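Local coordinates for secretion activator protein, hypothetical (Brucella abortus bv. 1 str. 9-941, PDB 7DNP) that probably cleaves peptidoglycan as a muramidase of glycoside hydrolase family 108, serving as an autolysin in the type IV secretion system, at residues R163-A166 with L167-R171; K8-P11 with H12-D16; R123-A127 with D128-N132; A98-M101 with L102-V105; R46-S49 with K50-K54. All coordinates share one frame; numbering follows the deposited sequence.

Contact 1. Residues R163-A166 with L167-R171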
loop_
_atom_site.group_PDB
_atom_site.type_symbol
_atom_site.label_atom_id
_atom_site.label_comp_id
_atom_site.label_asym_id
_atom_site.label_seq_id
_atom_site.Cartn_x
_atom_site.Cartn_y
_atom_site.Cartn_z
ATOM N N ARG A 163 -10.214 -0.023 -4.465
ATOM C CA ARG A 163 -11.050 1.159 -4.635
ATOM C C ARG A 163 -12.405 0.968 -3.968
ATOM O O ARG A 163 -12.913 1.878 -3.306
ATOM C CB ARG A 163 -11.224 1.466 -6.124
ATOM C CG ARG A 163 -12.054 2.713 -6.409
ATOM C CD ARG A 163 -12.536 2.751 -7.855
ATOM N NE ARG A 163 -11.433 2.596 -8.800
ATOM C CZ ARG A 163 -10.889 3.592 -9.493
ATOM N NH1 ARG A 163 -11.347 4.822 -9.351
ATOM N NH2 ARG A 163 -9.885 3.358 -10.330
ATOM N N SER A 164 -12.998 -0.219 -4.119
ATOM C CA SER A 164 -14.300 -0.491 -3.514
ATOM C C SER A 164 -14.227 -0.441 -1.994
ATOM O O SER A 164 -15.042 0.229 -1.341
ATOM C CB SER A 164 -14.819 -1.851 -3.980
ATOM O OG SER A 164 -16.096 -2.132 -3.432
ATOM N N ARG A 165 -13.249 -1.140 -1.407
ATOM C CA ARG A 165 -13.135 -1.140 0.047
ATOM C C ARG A 165 -12.773 0.242 0.578
ATOM O O ARG A 165 -13.250 0.642 1.646
ATOM C CB ARG A 165 -12.109 -2.175 0.506
ATOM C CG ARG A 165 -12.193 -2.487 2.004
ATOM C CD ARG A 165 -11.320 -3.667 2.408
ATOM N NE ARG A 165 -11.716 -4.908 1.747
ATOM C CZ ARG A 165 -11.004 -5.507 0.795
ATOM N NH1 ARG A 165 -9.854 -4.978 0.380
ATOM N NH2 ARG A 165 -11.443 -6.637 0.257
ATOM N N ALA A 166 -11.940 0.992 -0.149
ATOM C CA ALA A 166 -11.563 2.324 0.319
ATOM C C ALA A 166 -12.769 3.256 0.355
ATOM O O ALA A 166 -13.005 3.944 1.356
ATOM C CB ALA A 166 -10.460 2.907 -0.559
ATOM N N LEU A 167 -13.543 3.295 -0.732
ATOM C CA LEU A 167 -14.751 4.114 -0.746
ATOM C C LEU A 167 -15.719 3.696 0.354
ATOM O O LEU A 167 -16.389 4.550 0.949
ATOM C CB LEU A 167 -15.421 4.025 -2.115
ATOM C CG LEU A 167 -14.579 4.571 -3.271
ATOM C CD1 LEU A 167 -15.108 4.093 -4.608
ATOM C CD2 LEU A 167 -14.535 6.081 -3.227
ATOM N N ALA A 168 -15.802 2.394 0.637
ATOM C CA ALA A 168 -16.620 1.923 1.749
ATOM C C ALA A 168 -16.107 2.471 3.075
ATOM O O ALA A 168 -16.871 3.057 3.851
ATOM C CB ALA A 168 -16.650 0.394 1.766
ATOM N N PHE A 169 -14.804 2.298 3.350
ATOM C CA PHE A 169 -14.216 2.845 4.571
ATOM C C PHE A 169 -14.477 4.341 4.697
ATOM O O PHE A 169 -14.692 4.846 5.805
ATOM C CB PHE A 169 -12.705 2.584 4.597
ATOM C CG PHE A 169 -12.328 1.178 4.969
ATOM C CD1 PHE A 169 -13.140 0.416 5.793
ATOM C CD2 PHE A 169 -11.152 0.616 4.489
ATOM C CE1 PHE A 169 -12.781 -0.886 6.135
ATOM C CE2 PHE A 169 -10.789 -0.676 4.821
ATOM C CZ PHE A 169 -11.603 -1.430 5.645
ATOM N N SER A 170 -14.476 5.058 3.571
ATOM C CA SER A 170 -14.692 6.502 3.572
ATOM C C SER A 170 -16.061 6.896 4.116
ATOM O O SER A 170 -16.240 8.043 4.544
ATOM C CB SER A 170 -14.514 7.043 2.148
ATOM O OG SER A 170 -15.366 8.143 1.906
ATOM N N ARG A 171 -17.032 5.984 4.110
ATOM C CA ARG A 171 -18.351 6.262 4.666
ATOM C C ARG A 171 -18.656 5.390 5.881
ATOM O O ARG A 171 -19.815 5.283 6.290
ATOM C CB ARG A 171 -19.426 6.098 3.590
ATOM C CG ARG A 171 -19.003 6.698 2.257
ATOM C CD ARG A 171 -20.177 7.093 1.390
ATOM N NE ARG A 171 -19.796 8.135 0.438
ATOM C CZ ARG A 171 -20.079 9.427 0.586
ATOM N NH1 ARG A 171 -19.688 10.302 -0.331
ATOM N NH2 ARG A 171 -20.769 9.846 1.640
#

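Contact 2. Residues K8-P11 with H12-D16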
loop_
_atom_site.group_PDB
_atom_site.type_symbol
_atom_site.label_atom_id
_atom_site.label_comp_id
_atom_site.label_asym_id
_atom_site.label_seq_id
_atom_site.Cartn_x
_atom_site.Cartn_y
_atom_site.Cartn_z
ATOM N N LYS A 8 -8.987 -2.615 10.674
ATOM C CA LYS A 8 -10.008 -3.081 9.743
ATOM C C LYS A 8 -9.392 -3.585 8.446
ATOM O O LYS A 8 -9.873 -4.564 7.868
ATOM C CB LYS A 8 -11.005 -1.960 9.445
ATOM C CG LYS A 8 -12.054 -1.723 10.519
ATOM C CD LYS A 8 -12.975 -0.572 10.122
ATOM C CE LYS A 8 -14.404 -0.800 10.600
ATOM N NZ LYS A 8 -14.541 -0.599 12.071
ATOM N N ALA A 9 -8.328 -2.931 7.975
ATOM C CA ALA A 9 -7.779 -3.247 6.662
ATOM C C ALA A 9 -6.849 -4.455 6.696
ATOM O O ALA A 9 -6.889 -5.295 5.790
ATOM C CB ALA A 9 -7.039 -2.030 6.105
ATOM N N MET A 10 -6.004 -4.557 7.720
ATOM C CA MET A 10 -4.957 -5.577 7.712
ATOM C C MET A 10 -5.472 -7.012 7.639
ATOM O O MET A 10 -4.818 -7.830 6.970
ATOM C CB MET A 10 -4.046 -5.393 8.933
ATOM C CG MET A 10 -3.081 -4.232 8.809
ATOM S SD MET A 10 -2.230 -4.123 7.216
ATOM C CE MET A 10 -1.353 -5.687 7.186
ATOM N N PRO A 11 -6.582 -7.397 8.284
ATOM C CA PRO A 11 -7.085 -8.763 8.061
ATOM C C PRO A 11 -7.362 -9.061 6.595
ATOM O O PRO A 11 -7.101 -10.178 6.134
ATOM C CB PRO A 11 -8.361 -8.807 8.913
ATOM C CG PRO A 11 -8.105 -7.828 9.996
ATOM C CD PRO A 11 -7.339 -6.714 9.348
ATOM N N HIS A 12 -7.860 -8.077 5.842
ATOM C CA HIS A 12 -8.060 -8.274 4.410
ATOM C C HIS A 12 -6.738 -8.432 3.671
ATOM O O HIS A 12 -6.664 -9.183 2.694
ATOM C CB HIS A 12 -8.858 -7.111 3.817
ATOM C CG HIS A 12 -10.277 -7.059 4.286
ATOM N ND1 HIS A 12 -10.730 -6.112 5.182
ATOM C CD2 HIS A 12 -11.342 -7.842 3.996
ATOM C CE1 HIS A 12 -12.014 -6.313 5.419
ATOM N NE2 HIS A 12 -12.410 -7.357 4.711
ATOM N N VAL A 13 -5.689 -7.737 4.112
ATOM C CA VAL A 13 -4.380 -7.912 3.487
ATOM C C VAL A 13 -3.873 -9.330 3.714
ATOM O O VAL A 13 -3.498 -10.030 2.767
ATOM C CB VAL A 13 -3.383 -6.863 4.014
ATOM C CG1 VAL A 13 -1.977 -7.167 3.512
ATOM C CG2 VAL A 13 -3.812 -5.459 3.603
ATOM N N PHE A 14 -3.862 -9.779 4.972
ATOM C CA PHE A 14 -3.359 -11.115 5.278
ATOM C C PHE A 14 -4.196 -12.194 4.598
ATOM O O PHE A 14 -3.657 -13.206 4.132
ATOM C CB PHE A 14 -3.324 -11.331 6.792
ATOM C CG PHE A 14 -2.164 -10.654 7.476
ATOM C CD1 PHE A 14 -0.866 -11.084 7.252
ATOM C CD2 PHE A 14 -2.372 -9.589 8.338
ATOM C CE1 PHE A 14 0.203 -10.468 7.875
ATOM C CE2 PHE A 14 -1.307 -8.967 8.962
ATOM C CZ PHE A 14 -0.018 -9.407 8.731
ATOM N N SER A 15 -5.514 -11.994 4.528
ATOM C CA SER A 15 -6.377 -12.931 3.814
ATOM C C SER A 15 -6.011 -12.999 2.336
ATOM O O SER A 15 -5.906 -14.086 1.760
ATOM C CB SER A 15 -7.843 -12.525 3.980
ATOM O OG SER A 15 -8.305 -12.783 5.294
ATOM N N ASP A 16 -5.811 -11.841 1.705
ATOM C CA ASP A 16 -5.564 -11.789 0.268
ATOM C C ASP A 16 -4.166 -12.255 -0.116
ATOM O O ASP A 16 -3.924 -12.500 -1.304
ATOM C CB ASP A 16 -5.785 -10.366 -0.259
ATOM C CG ASP A 16 -7.235 -9.914 -0.144
ATOM O OD1 ASP A 16 -8.082 -10.711 0.314
ATOM O OD2 ASP A 16 -7.528 -8.755 -0.513
#

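Contact 3. Residues R123-A127 with D128-N132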
loop_
_atom_site.group_PDB
_atom_site.type_symbol
_atom_site.label_atom_id
_atom_site.label_comp_id
_atom_site.label_asym_id
_atom_site.label_seq_id
_atom_site.Cartn_x
_atom_site.Cartn_y
_atom_site.Cartn_z
ATOM N N ARG A 123 -6.965 17.538 2.894
ATOM C CA ARG A 123 -8.167 17.902 3.633
ATOM C C ARG A 123 -8.996 18.979 2.943
ATOM O O ARG A 123 -10.096 19.282 3.415
ATOM C CB ARG A 123 -7.791 18.341 5.049
ATOM C CG ARG A 123 -7.467 17.151 5.939
ATOM C CD ARG A 123 -6.551 17.495 7.099
ATOM N NE ARG A 123 -6.099 16.272 7.759
ATOM C CZ ARG A 123 -5.311 16.234 8.827
ATOM N NH1 ARG A 123 -4.883 17.360 9.382
ATOM N NH2 ARG A 123 -4.961 15.067 9.350
ATOM N N LYS A 124 -8.513 19.549 1.840
ATOM C CA LYS A 124 -9.292 20.493 1.052
ATOM C C LYS A 124 -10.100 19.826 -0.054
ATOM O O LYS A 124 -10.894 20.505 -0.714
ATOM C CB LYS A 124 -8.377 21.552 0.427
ATOM C CG LYS A 124 -7.827 22.563 1.413
ATOM C CD LYS A 124 -6.748 23.423 0.765
ATOM C CE LYS A 124 -6.220 24.475 1.732
ATOM N NZ LYS A 124 -5.184 25.341 1.100
ATOM N N MET A 125 -9.918 18.527 -0.275
ATOM C CA MET A 125 -10.605 17.796 -1.327
ATOM C C MET A 125 -11.525 16.747 -0.718
ATOM O O MET A 125 -11.343 16.315 0.424
ATOM C CB MET A 125 -9.614 17.106 -2.273
ATOM C CG MET A 125 -8.771 18.045 -3.106
ATOM S SD MET A 125 -7.673 17.113 -4.189
ATOM C CE MET A 125 -8.844 16.079 -5.065
ATOM N N ALA A 126 -12.514 16.331 -1.505
ATOM C CA ALA A 126 -13.416 15.272 -1.076
ATOM C C ALA A 126 -12.668 13.946 -1.009
ATOM O O ALA A 126 -11.839 13.640 -1.869
ATOM C CB ALA A 126 -14.603 15.163 -2.032
ATOM N N ALA A 127 -12.972 13.153 0.022
ATOM C CA ALA A 127 -12.213 11.927 0.254
ATOM C C ALA A 127 -12.457 10.902 -0.847
ATOM O O ALA A 127 -11.512 10.257 -1.318
ATOM C CB ALA A 127 -12.557 11.340 1.622
ATOM N N ASP A 128 -13.710 10.729 -1.273
ATOM C CA ASP A 128 -13.966 9.745 -2.320
ATOM C C ASP A 128 -13.409 10.204 -3.663
ATOM O O ASP A 128 -13.034 9.370 -4.494
ATOM C CB ASP A 128 -15.463 9.426 -2.403
ATOM C CG ASP A 128 -16.327 10.646 -2.688
ATOM O OD1 ASP A 128 -15.806 11.680 -3.155
ATOM O OD2 ASP A 128 -17.551 10.561 -2.435
ATOM N N ARG A 129 -13.314 11.519 -3.881
ATOM C CA ARG A 129 -12.640 12.016 -5.075
ATOM C C ARG A 129 -11.152 11.687 -5.042
ATOM O O ARG A 129 -10.583 11.248 -6.049
ATOM C CB ARG A 129 -12.858 13.523 -5.216
ATOM C CG ARG A 129 -11.989 14.168 -6.287
ATOM C CD ARG A 129 -12.375 15.622 -6.516
ATOM N NE ARG A 129 -13.316 15.767 -7.624
ATOM C CZ ARG A 129 -14.640 15.746 -7.489
ATOM N NH1 ARG A 129 -15.188 15.591 -6.289
ATOM N NH2 ARG A 129 -15.416 15.886 -8.555
ATOM N N ILE A 130 -10.504 11.897 -3.892
ATOM C CA ILE A 130 -9.101 11.514 -3.747
ATOM C C ILE A 130 -8.926 10.025 -4.013
ATOM O O ILE A 130 -8.008 9.610 -4.734
ATOM C CB ILE A 130 -8.581 11.897 -2.349
ATOM C CG1 ILE A 130 -8.593 13.415 -2.170
ATOM C CG2 ILE A 130 -7.179 11.331 -2.126
ATOM C CD1 ILE A 130 -7.966 13.876 -0.871
ATOM N N ILE A 131 -9.814 9.201 -3.448
ATOM C CA ILE A 131 -9.708 7.753 -3.609
ATOM C C ILE A 131 -9.791 7.368 -5.080
ATOM O O ILE A 131 -8.981 6.576 -5.579
ATOM C CB ILE A 131 -10.792 7.037 -2.784
ATOM C CG1 ILE A 131 -10.524 7.199 -1.286
ATOM C CG2 ILE A 131 -10.862 5.560 -3.174
ATOM C CD1 ILE A 131 -11.719 6.856 -0.415
ATOM N N ASN A 132 -10.776 7.923 -5.797
ATOM C CA ASN A 132 -10.951 7.563 -7.202
ATOM C C ASN A 132 -9.782 8.048 -8.044
ATOM O O ASN A 132 -9.290 7.314 -8.912
ATOM C CB ASN A 132 -12.268 8.124 -7.739
ATOM C CG ASN A 132 -13.464 7.288 -7.330
ATOM O OD1 ASN A 132 -13.470 6.072 -7.506
ATOM N ND2 ASN A 132 -14.478 7.934 -6.767
#

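Contact 4. Residues A98-M101 with L102-V105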
loop_
_atom_site.group_PDB
_atom_site.type_symbol
_atom_site.label_atom_id
_atom_site.label_comp_id
_atom_site.label_asym_id
_atom_site.label_seq_id
_atom_site.Cartn_x
_atom_site.Cartn_y
_atom_site.Cartn_z
ATOM N N ALA A 98 3.663 5.630 -3.548
ATOM C CA ALA A 98 2.253 5.841 -3.240
ATOM C C ALA A 98 2.004 7.281 -2.803
ATOM O O ALA A 98 1.059 7.927 -3.274
ATOM C CB ALA A 98 1.796 4.856 -2.162
ATOM N N VAL A 99 2.856 7.807 -1.916
ATOM C CA VAL A 99 2.681 9.175 -1.434
ATOM C C VAL A 99 2.933 10.178 -2.558
ATOM O O VAL A 99 2.253 11.208 -2.649
ATOM C CB VAL A 99 3.586 9.433 -0.214
ATOM C CG1 VAL A 99 3.556 10.907 0.181
ATOM C CG2 VAL A 99 3.133 8.585 0.964
ATOM N N LYS A 100 3.903 9.893 -3.437
ATOM C CA LYS A 100 4.145 10.768 -4.583
ATOM C C LYS A 100 2.908 10.876 -5.469
ATOM O O LYS A 100 2.577 11.961 -5.963
ATOM C CB LYS A 100 5.337 10.258 -5.395
ATOM C CG LYS A 100 6.697 10.595 -4.805
ATOM C CD LYS A 100 7.816 9.970 -5.631
ATOM C CE LYS A 100 9.178 10.261 -5.029
ATOM N NZ LYS A 100 10.287 9.966 -5.981
ATOM N N MET A 101 2.208 9.758 -5.675
ATOM C CA MET A 101 1.007 9.785 -6.501
ATOM C C MET A 101 -0.140 10.487 -5.785
ATOM O O MET A 101 -0.935 11.189 -6.420
ATOM C CB MET A 101 0.607 8.365 -6.898
ATOM C CG MET A 101 -0.054 8.274 -8.269
ATOM S SD MET A 101 1.055 8.709 -9.632
ATOM C CE MET A 101 2.519 7.778 -9.191
ATOM N N LEU A 102 -0.250 10.300 -4.466
ATOM C CA LEU A 102 -1.243 11.050 -3.704
ATOM C C LEU A 102 -0.961 12.543 -3.783
ATOM O O LEU A 102 -1.888 13.355 -3.890
ATOM C CB LEU A 102 -1.263 10.580 -2.248
ATOM C CG LEU A 102 -2.143 11.407 -1.309
ATOM C CD1 LEU A 102 -3.617 11.203 -1.631
ATOM C CD2 LEU A 102 -1.862 11.074 0.152
ATOM N N GLN A 103 0.321 12.918 -3.746
ATOM C CA GLN A 103 0.696 14.322 -3.866
ATOM C C GLN A 103 0.359 14.860 -5.254
ATOM O O GLN A 103 -0.120 15.994 -5.388
ATOM C CB GLN A 103 2.185 14.483 -3.538
ATOM C CG GLN A 103 2.476 14.323 -2.033
ATOM C CD GLN A 103 3.942 14.079 -1.699
ATOM O OE1 GLN A 103 4.673 13.430 -2.449
ATOM N NE2 GLN A 103 4.371 14.589 -0.546
ATOM N N LYS A 104 0.580 14.054 -6.294
ATOM C CA LYS A 104 0.184 14.449 -7.644
ATOM C C LYS A 104 -1.320 14.682 -7.731
ATOM O O LYS A 104 -1.773 15.646 -8.360
ATOM C CB LYS A 104 0.628 13.379 -8.644
ATOM C CG LYS A 104 0.471 13.764 -10.111
ATOM C CD LYS A 104 0.758 12.577 -11.018
ATOM C CE LYS A 104 0.982 13.009 -12.460
ATOM N NZ LYS A 104 0.940 11.851 -13.399
ATOM N N VAL A 105 -2.109 13.825 -7.079
ATOM C CA VAL A 105 -3.563 13.943 -7.133
ATOM C C VAL A 105 -4.037 15.215 -6.437
ATOM O O VAL A 105 -4.911 15.925 -6.946
ATOM C CB VAL A 105 -4.216 12.688 -6.527
ATOM C CG1 VAL A 105 -5.655 12.971 -6.130
ATOM C CG2 VAL A 105 -4.142 11.522 -7.512
#

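Contact 5. Residues R46-S49 with K50-K54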
loop_
_atom_site.group_PDB
_atom_site.type_symbol
_atom_site.label_atom_id
_atom_site.label_comp_id
_atom_site.label_asym_id
_atom_site.label_seq_id
_atom_site.Cartn_x
_atom_site.Cartn_y
_atom_site.Cartn_z
ATOM N N ARG A 46 20.221 -6.341 7.510
ATOM C CA ARG A 46 21.163 -7.217 6.820
ATOM C C ARG A 46 20.398 -7.971 5.744
ATOM O O ARG A 46 19.186 -8.164 5.858
ATOM C CB ARG A 46 21.835 -8.200 7.793
ATOM C CG ARG A 46 20.893 -8.763 8.857
ATOM C CD ARG A 46 21.487 -9.982 9.552
ATOM N NE ARG A 46 21.635 -11.102 8.628
ATOM C CZ ARG A 46 20.721 -12.052 8.449
ATOM N NH1 ARG A 46 19.591 -12.024 9.138
ATOM N NH2 ARG A 46 20.937 -13.029 7.579
ATOM N N LYS A 47 21.115 -8.404 4.707
ATOM C CA LYS A 47 20.500 -9.171 3.625
ATOM C C LYS A 47 20.094 -10.547 4.143
ATOM O O LYS A 47 20.950 -11.357 4.506
ATOM C CB LYS A 47 21.466 -9.290 2.447
ATOM C CG LYS A 47 20.922 -10.094 1.270
ATOM C CD LYS A 47 21.772 -9.901 0.013
ATOM C CE LYS A 47 21.109 -10.516 -1.224
ATOM N NZ LYS A 47 19.756 -9.941 -1.497
ATOM N N VAL A 48 18.790 -10.821 4.174
ATOM C CA VAL A 48 18.290 -12.075 4.723
ATOM C C VAL A 48 18.210 -13.126 3.625
ATOM O O VAL A 48 18.236 -12.826 2.430
ATOM C CB VAL A 48 16.918 -11.903 5.408
ATOM C CG1 VAL A 48 16.993 -10.860 6.522
ATOM C CG2 VAL A 48 15.851 -11.543 4.381
ATOM N N SER A 49 18.091 -14.379 4.051
ATOM C CA SER A 49 17.962 -15.524 3.167
ATOM C C SER A 49 16.496 -15.814 2.850
ATOM O O SER A 49 15.577 -15.309 3.498
ATOM C CB SER A 49 18.608 -16.747 3.812
ATOM O OG SER A 49 17.763 -17.264 4.824
ATOM N N LYS A 50 16.286 -16.657 1.832
ATOM C CA LYS A 50 14.936 -17.109 1.509
ATOM C C LYS A 50 14.314 -17.870 2.674
ATOM O O LYS A 50 13.108 -17.760 2.926
ATOM C CB LYS A 50 14.959 -17.981 0.251
ATOM C CG LYS A 50 14.671 -17.214 -1.033
ATOM C CD LYS A 50 15.028 -18.028 -2.271
ATOM C CE LYS A 50 13.809 -18.240 -3.155
ATOM N NZ LYS A 50 14.175 -18.698 -4.526
ATOM N N ALA A 51 15.121 -18.655 3.394
ATOM C CA ALA A 51 14.599 -19.380 4.550
ATOM C C ALA A 51 14.084 -18.428 5.620
ATOM O O ALA A 51 13.107 -18.741 6.312
ATOM C CB ALA A 51 15.681 -20.294 5.132
ATOM N N GLU A 52 14.727 -17.270 5.775
ATOM C CA GLU A 52 14.271 -16.302 6.767
ATOM C C GLU A 52 12.916 -15.719 6.380
ATOM O O GLU A 52 12.054 -15.512 7.240
ATOM C CB GLU A 52 15.318 -15.195 6.938
ATOM C CG GLU A 52 16.466 -15.578 7.875
ATOM C CD GLU A 52 17.651 -14.628 7.793
ATOM O OE1 GLU A 52 18.402 -14.681 6.793
ATOM O OE2 GLU A 52 17.829 -13.821 8.730
ATOM N N VAL A 53 12.710 -15.454 5.087
ATOM C CA VAL A 53 11.397 -15.020 4.619
ATOM C C VAL A 53 10.366 -16.118 4.847
ATOM O O VAL A 53 9.249 -15.858 5.312
ATOM C CB VAL A 53 11.470 -14.604 3.139
ATOM C CG1 VAL A 53 10.078 -14.310 2.594
ATOM C CG2 VAL A 53 12.373 -13.393 2.984
ATOM N N LYS A 54 10.735 -17.365 4.548
ATOM C CA LYS A 54 9.826 -18.488 4.750
ATOM C C LYS A 54 9.449 -18.663 6.220
ATOM O O LYS A 54 8.321 -19.068 6.523
ATOM C CB LYS A 54 10.463 -19.765 4.197
ATOM C CG LYS A 54 9.521 -20.940 4.063
ATOM C CD LYS A 54 10.122 -22.020 3.172
ATOM C CE LYS A 54 9.090 -23.073 2.795
ATOM N NZ LYS A 54 8.949 -24.119 3.851
#

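Contact 1. Residues R163-A166 with L167-R171
Arg165 and Phe169 run alongside each other, one helical turn apart. From CB of Arg165 the chain runs out with CG anti to the backbone N (chi1 -165°). This carries CG over one face of the Phe169 ring. CG is 4.1 Å from the Phe169 ring centroid. It stands 29° off the ring normal, which makes a CH-pi contact. CD follows across the same part of the ring and lies 3.9 Å from Phe169 CZ. The chain then bends at chi3. The guanidinium plane ends up 52° from the ring plane, so the arginine does not stack flat on the phenylalanine. NE packs against the His12 ring, and the side chain also touches His84. Phe169 meets His84 edge-to-face.

The contact belongs to the end of helix 148-170, the last helix of the chain. Regular i to i+4 bonds join its turns. Leu167 N reaches Arg163 O at 3.0 Å, and Phe169 N reaches Arg165 O at 2.8 Å.

A second side-chain pair runs along another flank. Leu167 CD1 packs on Arg163 CG at 3.8 Å, again side by side. Leu167 CG also lies 3.2 Å from Arg163 O. The guanidinium of Arg163 goes on to helix 127-142, where NH2 forms a salt bridge with Asp136 and NH1 a hydrogen bond with Asn132. Ala166 is buried between two helices: its side chain touches Ile131 of helix 127-142 and His84 and Ala85 of helix 82-93.

Contact 2. Residues K8-P11 with H12-D16
Met10 curls its methyl end forward onto Phe14 and Val13, in the next turn. Bends at chi2 (-45°) and chi3 (-61°) bring CE within 3.7 Å of Phe14 CE2 and 3.9 Å of Val13 CB. The result is an apolar patch along one flank of helix 5-17, which lies largely in the glycosyl hydrolase 108 region, of the lysozyme clan.

Pro11 puts a kink in this helix, because its N has no hydrogen to give to the turn before. Lys8 O lies at the edge of the His12 ring, where ND1 gives it a weak bond of 3.2 Å with a bent N-H angle of 134°. His12 N bonds weakly to Ala9 O instead, which also takes the regular bond from Val13 N at 3.2 Å. Pro11 O has its regular donor, Ser15 N, at 2.9 Å and a second, Ser15 OG, at 3.0 Å. They reach it from opposite faces of the carbonyl plane.

Met10 and Phe14 face helix 58-70: Met10 touches Tyr65, while Phe14 lies on Ala61 and Thr62 and makes a cation-pi contact with Lys58. His12 and Lys8 turn to helix 148-170, and Asp16 reaches the same helix through a salt bridge to Arg161.

Contact 3. Residues R123-A127 with D128-N132
Ala126 and Ile130 are joined by the first backbone bond of helix 127-142: Ile130 N gives to Ala126 O at 3.0 Å. The chain arrives extended, with Ala126 at the N-cap (psi 140°), and becomes helical at Ala127. Ile131 N then gives to Ala127 O at 2.9 Å.

Met125 lies just before the cap and folds against the first turn. Its CB packs on Ile130 CG1 at 3.8 Å. The chain bends at chi3 (55°), which brings the methyl CE to Arg129 CD at 3.8 Å. The two long side chains cross at about a right angle, and the methyl meets CG and CD of the arginine. Ala126 CB sits 4.0 Å from Arg129 CB and near the edge of its guanidinium group.

In Asp128 a chi1 of 59° tucks the carboxylate over its own backbone. This swings it toward the start of the helix, with OD1 3.9 Å from Ala126 CB. The other oxygen, OD2, forms a salt bridge with Arg171, just past helix 148-170. Ile130 turns to Leu102 and Val106 of helix 95-106, and Ile131 turns to helix 148-170. The two segments lie in the predicted peptidoglycan-binding region, and this helix start packs against helices 95-106 and 148-170.

The cap residue is an alanine, so it has no polar side chain to take up the N-H groups of the first turn. A carboxylate at Asp128 probably suits the positive end of the helix dipole, and its outside partner Arg171 links that end to the residue just after the last helix.

Contact 4. Residues A98-M101 with L102-V105
Gln103 N gives a hydrogen bond of 2.8 Å to Val99 O, the shortest hydrogen bond between residues 98-101 and 102-105. It is one of the i to i+4 bonds of helix 95-106, in the predicted peptidoglycan-binding part of the protein. Leu102 N to Ala98 O, Lys104 N to Lys100 O and Val105 N to Met101 O continue the same pattern.

The side chain of Gln103 turns back along the helix. A chi1 of -73° sets CG on the side of its own backbone N, and the chain runs straight from there. The carboxamide is thereby laid against Val99, crossing it at a slant. Gln103 CD is 3.7 Å from Val99 CG1, and NE2 is 3.8 Å from the same methyl. OE1 passes 3.5 Å from Lys100 CA. Gln103 is buried, and its polar atoms are met from the loop and helix that follow. NE2 bonds Asp111 and Thr118, while OE1 accepts from Gly112 N. These three bonds should fix which way round the amide lies.

On another side of the helix, Met101 and Lys104 run side by side. Their nearest side-chain atoms are Met101 SD and Lys104 CD, 4.1 Å apart. Met101 is folded, with bends at chi2 (66°) and chi3 (46°), and packs on Leu134 and Ala137 of helix 127-142 and on Phe89 of helix 82-93. Ala98 lies on Phe89 and Ala90. Val105 keeps its CG2 beside the helix backbone, 3.4 Å from Met101 O.

Contact 5. Residues R46-S49 with K50-K54
A capping box formed by Ser49 and Glu52 starts the short helix 50-54. Ser49 is the N-cap. With chi1 at 76° its OG folds over its own backbone and accepts from Glu52 N at 3.2 Å. In return, Glu52 OE1 accepts from Ser49 N at 2.8 Å. The donor comes from above the carboxylate plane, 37° out of it. Ser49 OG also gives a weak bond to Glu52 OE1. The helix bond from Val53 N to Ser49 O is 3.3 Å long.

Arg46 adds a second grip on the same carboxylate. Its guanidinium meets Glu52 end-on, with the two planes nearly coplanar. NH1 bonds OE2 along a nearly straight line (177°); the modelled distance, 2.5 Å, is very short and its exact value is doubtful. NH2 bonds OE1 at 3.1 Å. Both oxygens use their syn lone pairs.

Val48 packs against the carboxylate. Its CB is 3.4 Å from Glu52 OE1, and its CG2 meets Val53 CG2 at 4.2 Å. Both valines also rest on Leu37 of helix 37-44. Val48 N bonds to Ser41 OG of that helix, and Val53 O accepts from Asn32 ND2.

Glu52 OE1 therefore takes one bond from the backbone and one from the arginine, apart from the weak serine bond. With both oxygens held, the carboxylate is probably hindered from rotating. The salt bridge probably favours its charged form, and the capping box and the salt bridge together tie the loop 46-49 to the helix it leads into.

Contacts 1, 3 and 4 touch in sequence, contact 3 lying between the other two. Leu167 CD2 of contact 1 packs on Asp128 CB of contact 3 at 3.6 Å, and Ile130 CG2 of contact 3 meets Leu102 CD1 of contact 4 at 3.6 Å. Contact 2 touches contact 1, with Arg165 NE 3.6 Å from His12 CG. Contact 5 stands apart: its nearest atoms are about 11 Å from those of contact 2 and about 29 Å from those of contact 3. The bound peptidoglycan fragment lies about 7 Å from the side chain of Val13 (contact 2) and about 9 Å from those of Ala98 (contact 4) and Val53 (contact 5). Arg165 in contact 1 is farther, about 13 Å.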